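Local coordinates for ABC transporter, substrate binding protein (Mannopine) (Agrobacterium fabrum, PDB 5L9S) that probably captures the opine mannopine in the periplasm and delivers it to an ABC transporter for uptake into the cell, at residues V5-L18 against G55-I67. Sequence-based numbering, arbitrary orientation.
Sequences VVIATTGGTYEKAL and GNVTWDLYLDGEI
Ile7 pairs with Leu61 and Ala8 with Tyr62 where strands 5-9 and 61-65 run parallel. Ala8 is gripped from both ends: its N donates to Leu61 O (2.9 Å), and Leu63 N reaches Ala8 O (3.0 Å). Two residues back, Val6 O takes two donors, Leu61 N in the carbonyl plane and Asp60 N tilted 19° from it.

Asp60 also contributes its carboxylate. With CG anti to its own carbonyl carbon (chi1 -64°), it brings the anti lone pair of OD2 to Val6 N at 2.8 Å, in a nearly straight bond (166°). The other oxygen, OD1, accepts from Asn246 N, so both carboxylate oxygens are engaged.

The apolar contacts fall on both faces of the sheet. Ala8 CB sits over one face of the Trp59 indole, a CH-pi contact 3.8 Å from the six-membered ring centroid. On the other face of the sheet, Ile7 CG1 lies against Leu61 CB, and helix 247-258 covers Leu61. Where strand 5-9 ends, Leu63 CD1 meets Leu18 CD1 of helix 12-30 tip to tip (3.8 Å) and also touches Thr9 CG2 and the Tyr14 ring.

Strand 5-9, helix 12-30 and parallel neighbours 33-38 and 61-65 form the alpha/beta core of one lobe of a periplasmic binding protein.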
loop_
_atom_site.group_PDB
_atom_site.type_symbol
_atom_site.label_atom_id
_atom_site.label_comp_id
_atom_site.label_asym_id
_atom_site.label_seq_id
_atom_site.Cartn_x
_atom_site.Cartn_y
_atom_site.Cartn_z
ATOM N N VAL A 5 6.147 -10.726 22.920
ATOM C CA VAL A 5 5.180 -9.993 22.086
ATOM C C VAL A 5 4.713 -10.959 21.018
ATOM O O VAL A 5 5.553 -11.569 20.351
ATOM C CB VAL A 5 5.722 -8.716 21.377
ATOM C CG1 VAL A 5 4.576 -7.909 20.793
ATOM C CG2 VAL A 5 6.555 -7.844 22.292
ATOM N N VAL A 6 3.394 -11.050 20.800
ATOM C CA VAL A 6 2.850 -11.898 19.741
ATOM C C VAL A 6 2.277 -11.012 18.628
ATOM O O VAL A 6 1.379 -10.216 18.876
ATOM C CB VAL A 6 1.892 -13.025 20.228
ATOM C CG1 VAL A 6 0.884 -12.538 21.241
ATOM C CG2 VAL A 6 1.235 -13.760 19.056
ATOM N N ILE A 7 2.851 -11.127 17.421
ATOM C CA ILE A 7 2.466 -10.370 16.236
ATOM C C ILE A 7 2.010 -11.317 15.114
ATOM O O ILE A 7 2.667 -12.333 14.871
ATOM C CB ILE A 7 3.585 -9.350 15.775
ATOM C CG1 ILE A 7 3.090 -8.418 14.622
ATOM C CG2 ILE A 7 4.914 -10.034 15.417
ATOM C CD1 ILE A 7 3.907 -7.154 14.374
ATOM N N ALA A 8 0.901 -10.963 14.412
ATOM C CA ALA A 8 0.406 -11.739 13.274
ATOM C C ALA A 8 0.708 -11.022 11.953
ATOM O O ALA A 8 0.505 -9.811 11.836
ATOM C CB ALA A 8 -1.075 -12.008 13.411
ATOM N N THR A 9 1.225 -11.784 10.974
ATOM C CA THR A 9 1.586 -11.319 9.626
ATOM C C THR A 9 1.009 -12.331 8.617
ATOM O O THR A 9 0.452 -13.357 9.039
ATOM C CB THR A 9 3.139 -11.180 9.472
ATOM O OG1 THR A 9 3.761 -12.466 9.441
ATOM C CG2 THR A 9 3.787 -10.313 10.545
ATOM N N THR A 10 1.174 -12.066 7.295
ATOM C CA THR A 10 0.740 -12.981 6.229
ATOM C C THR A 10 1.721 -14.155 6.095
ATOM O O THR A 10 1.414 -15.130 5.400
ATOM C CB THR A 10 0.519 -12.277 4.896
ATOM O OG1 THR A 10 1.722 -11.592 4.518
ATOM C CG2 THR A 10 -0.680 -11.357 4.908
ATOM N N GLY A 11 2.856 -14.068 6.800
ATOM C CA GLY A 11 3.898 -15.090 6.813
ATOM C C GLY A 11 4.849 -14.973 5.643
ATOM O O GLY A 11 4.970 -13.905 5.030
ATOM N N GLY A 12 5.530 -16.077 5.357
ATOM C CA GLY A 12 6.467 -16.210 4.246
ATOM C C GLY A 12 7.599 -15.210 4.160
ATOM O O GLY A 12 8.333 -14.995 5.124
ATOM N N THR A 13 7.759 -14.630 2.962
ATOM C CA THR A 13 8.796 -13.661 2.577
ATOM C C THR A 13 8.685 -12.366 3.374
ATOM O O THR A 13 9.708 -11.808 3.777
ATOM C CB THR A 13 8.750 -13.461 1.048
ATOM O OG1 THR A 13 9.456 -14.551 0.462
ATOM C CG2 THR A 13 9.371 -12.149 0.591
ATOM N N TYR A 14 7.437 -11.916 3.599
ATOM C CA TYR A 14 7.075 -10.724 4.343
ATOM C C TYR A 14 7.559 -10.859 5.794
ATOM O O TYR A 14 8.290 -9.991 6.277
ATOM C CB TYR A 14 5.549 -10.535 4.254
ATOM C CG TYR A 14 5.002 -9.159 4.600
ATOM C CD1 TYR A 14 5.849 -8.071 4.793
ATOM C CD2 TYR A 14 3.635 -8.949 4.737
ATOM C CE1 TYR A 14 5.349 -6.813 5.136
ATOM C CE2 TYR A 14 3.119 -7.696 5.078
ATOM C CZ TYR A 14 3.979 -6.628 5.271
ATOM O OH TYR A 14 3.441 -5.404 5.597
ATOM N N GLU A 15 7.221 -11.980 6.450
ATOM C CA GLU A 15 7.610 -12.301 7.820
ATOM C C GLU A 15 9.127 -12.420 7.978
ATOM O O GLU A 15 9.677 -11.942 8.970
ATOM C CB GLU A 15 6.937 -13.595 8.216
ATOM C CG GLU A 15 7.048 -14.014 9.665
ATOM C CD GLU A 15 6.152 -15.211 9.903
ATOM O OE1 GLU A 15 4.992 -15.008 10.335
ATOM O OE2 GLU A 15 6.558 -16.332 9.521
ATOM N N LYS A 16 9.796 -13.045 7.000
ATOM C CA LYS A 16 11.248 -13.250 6.975
ATOM C C LYS A 16 11.983 -11.931 6.960
ATOM O O LYS A 16 12.928 -11.767 7.734
ATOM C CB LYS A 16 11.620 -14.097 5.757
ATOM C CG LYS A 16 12.962 -14.810 5.835
ATOM C CD LYS A 16 13.285 -15.506 4.502
ATOM C CE LYS A 16 12.828 -16.960 4.401
ATOM N NZ LYS A 16 11.349 -17.092 4.238
ATOM N N ALA A 17 11.537 -10.973 6.111
ATOM C CA ALA A 17 12.116 -9.624 6.005
ATOM C C ALA A 17 11.990 -8.862 7.355
ATOM O O ALA A 17 12.949 -8.218 7.804
ATOM C CB ALA A 17 11.436 -8.845 4.886
ATOM N N LEU A 18 10.816 -8.980 8.008
ATOM C CA LEU A 18 10.526 -8.364 9.305
ATOM C C LEU A 18 11.316 -8.997 10.443
ATOM O O LEU A 18 11.723 -8.295 11.356
ATOM C CB LEU A 18 9.003 -8.363 9.597
ATOM C CG LEU A 18 8.087 -7.644 8.560
ATOM C CD1 LEU A 18 6.659 -7.717 8.970
ATOM C CD2 LEU A 18 8.495 -6.182 8.323
ATOM N N GLY A 55 -12.865 -13.369 26.165
ATOM C CA GLY A 55 -11.873 -12.536 26.842
ATOM C C GLY A 55 -10.449 -12.854 26.404
ATOM O O GLY A 55 -9.561 -11.999 26.480
ATOM N N ASN A 56 -10.252 -14.093 25.890
ATOM C CA ASN A 56 -9.004 -14.749 25.526
ATOM C C ASN A 56 -8.248 -14.162 24.300
ATOM O O ASN A 56 -8.213 -14.735 23.197
ATOM C CB ASN A 56 -9.232 -16.254 25.359
ATOM C CG ASN A 56 -7.980 -17.095 25.503
ATOM O OD1 ASN A 56 -7.996 -18.309 25.259
ATOM N ND2 ASN A 56 -6.863 -16.483 25.910
ATOM N N VAL A 57 -7.549 -13.061 24.568
ATOM C CA VAL A 57 -6.704 -12.370 23.616
ATOM C C VAL A 57 -5.348 -13.059 23.640
ATOM O O VAL A 57 -4.647 -13.014 24.654
ATOM C CB VAL A 57 -6.580 -10.847 23.906
ATOM C CG1 VAL A 57 -7.705 -10.064 23.248
ATOM C CG2 VAL A 57 -6.520 -10.567 25.406
ATOM N N THR A 58 -4.993 -13.726 22.537
ATOM C CA THR A 58 -3.713 -14.397 22.437
ATOM C C THR A 58 -2.679 -13.465 21.822
ATOM O O THR A 58 -1.551 -13.420 22.303
ATOM C CB THR A 58 -3.862 -15.746 21.736
ATOM O OG1 THR A 58 -4.726 -16.570 22.525
ATOM C CG2 THR A 58 -2.520 -16.476 21.549
ATOM N N TRP A 59 -3.091 -12.676 20.821
ATOM C CA TRP A 59 -2.272 -11.771 20.016
ATOM C C TRP A 59 -2.214 -10.347 20.572
ATOM O O TRP A 59 -3.186 -9.869 21.156
ATOM C CB TRP A 59 -2.781 -11.731 18.572
ATOM C CG TRP A 59 -2.866 -13.030 17.826
ATOM C CD1 TRP A 59 -2.443 -14.261 18.236
ATOM C CD2 TRP A 59 -3.408 -13.208 16.511
ATOM N NE1 TRP A 59 -2.705 -15.199 17.264
ATOM C CE2 TRP A 59 -3.284 -14.579 16.189
ATOM C CE3 TRP A 59 -3.988 -12.329 15.565
ATOM C CZ2 TRP A 59 -3.738 -15.102 14.974
ATOM C CZ3 TRP A 59 -4.417 -12.842 14.347
ATOM C CH2 TRP A 59 -4.272 -14.208 14.054
ATOM N N ASP A 60 -1.068 -9.675 20.382
ATOM C CA ASP A 60 -0.821 -8.305 20.810
ATOM C C ASP A 60 -0.927 -7.346 19.621
ATOM O O ASP A 60 -1.485 -6.249 19.744
ATOM C CB ASP A 60 0.589 -8.187 21.418
ATOM C CG ASP A 60 0.796 -8.991 22.678
ATOM O OD1 ASP A 60 0.215 -8.630 23.706
ATOM O OD2 ASP A 60 1.592 -9.944 22.648
ATOM N N LEU A 61 -0.326 -7.745 18.480
ATOM C CA LEU A 61 -0.260 -6.946 17.257
ATOM C C LEU A 61 -0.575 -7.774 16.038
ATOM O O LEU A 61 -0.348 -8.978 16.039
ATOM C CB LEU A 61 1.149 -6.342 17.079
ATOM C CG LEU A 61 1.694 -5.388 18.134
ATOM C CD1 LEU A 61 3.187 -5.237 17.991
ATOM C CD2 LEU A 61 1.020 -4.035 18.072
ATOM N N TYR A 62 -1.069 -7.121 14.991
ATOM C CA TYR A 62 -1.303 -7.715 13.673
ATOM C C TYR A 62 -1.166 -6.667 12.572
ATOM O O TYR A 62 -1.348 -5.471 12.833
ATOM C CB TYR A 62 -2.616 -8.519 13.577
ATOM C CG TYR A 62 -3.891 -7.711 13.472
ATOM C CD1 TYR A 62 -4.492 -7.169 14.604
ATOM C CD2 TYR A 62 -4.527 -7.529 12.245
ATOM C CE1 TYR A 62 -5.688 -6.444 14.518
ATOM C CE2 TYR A 62 -5.712 -6.794 12.144
ATOM C CZ TYR A 62 -6.298 -6.269 13.287
ATOM O OH TYR A 62 -7.462 -5.542 13.208
ATOM N N LEU A 63 -0.787 -7.099 11.367
ATOM C CA LEU A 63 -0.688 -6.182 10.236
ATOM C C LEU A 63 -1.955 -6.263 9.394
ATOM O O LEU A 63 -2.525 -7.338 9.234
ATOM C CB LEU A 63 0.540 -6.489 9.346
ATOM C CG LEU A 63 1.922 -6.499 10.009
ATOM C CD1 LEU A 63 2.967 -7.006 9.042
ATOM C CD2 LEU A 63 2.323 -5.115 10.514
ATOM N N ASP A 64 -2.379 -5.139 8.827
ATOM C CA ASP A 64 -3.518 -5.065 7.904
ATOM C C ASP A 64 -3.397 -3.821 7.042
ATOM O O ASP A 64 -2.744 -2.869 7.454
ATOM C CB ASP A 64 -4.873 -5.073 8.650
ATOM C CG ASP A 64 -6.018 -5.736 7.881
ATOM O OD1 ASP A 64 -5.890 -5.906 6.637
ATOM O OD2 ASP A 64 -7.036 -6.086 8.520
ATOM N N GLY A 65 -4.046 -3.825 5.880
ATOM C CA GLY A 65 -4.060 -2.690 4.968
ATOM C C GLY A 65 -4.563 -1.434 5.638
ATOM O O GLY A 65 -5.420 -1.509 6.522
ATOM N N GLU A 66 -4.037 -0.273 5.231
ATOM C CA GLU A 66 -4.376 1.014 5.840
ATOM C C GLU A 66 -5.847 1.430 5.670
ATOM O O GLU A 66 -6.400 2.101 6.543
ATOM C CB GLU A 66 -3.415 2.128 5.387
ATOM C CG GLU A 66 -3.497 2.609 3.942
ATOM C CD GLU A 66 -2.617 3.822 3.693
ATOM O OE1 GLU A 66 -2.876 4.883 4.303
ATOM O OE2 GLU A 66 -1.632 3.694 2.935
ATOM N N ILE A 67 -6.485 0.994 4.585
ATOM C CA ILE A 67 -7.894 1.285 4.337
ATOM C C ILE A 67 -8.757 0.442 5.268
ATOM O O ILE A 67 -9.768 0.928 5.755
ATOM C CB ILE A 67 -8.264 1.183 2.825
ATOM C CG1 ILE A 67 -7.605 2.338 2.066
ATOM C CG2 ILE A 67 -9.810 1.188 2.608
ATOM C CD1 ILE A 67 -7.221 2.002 0.735
#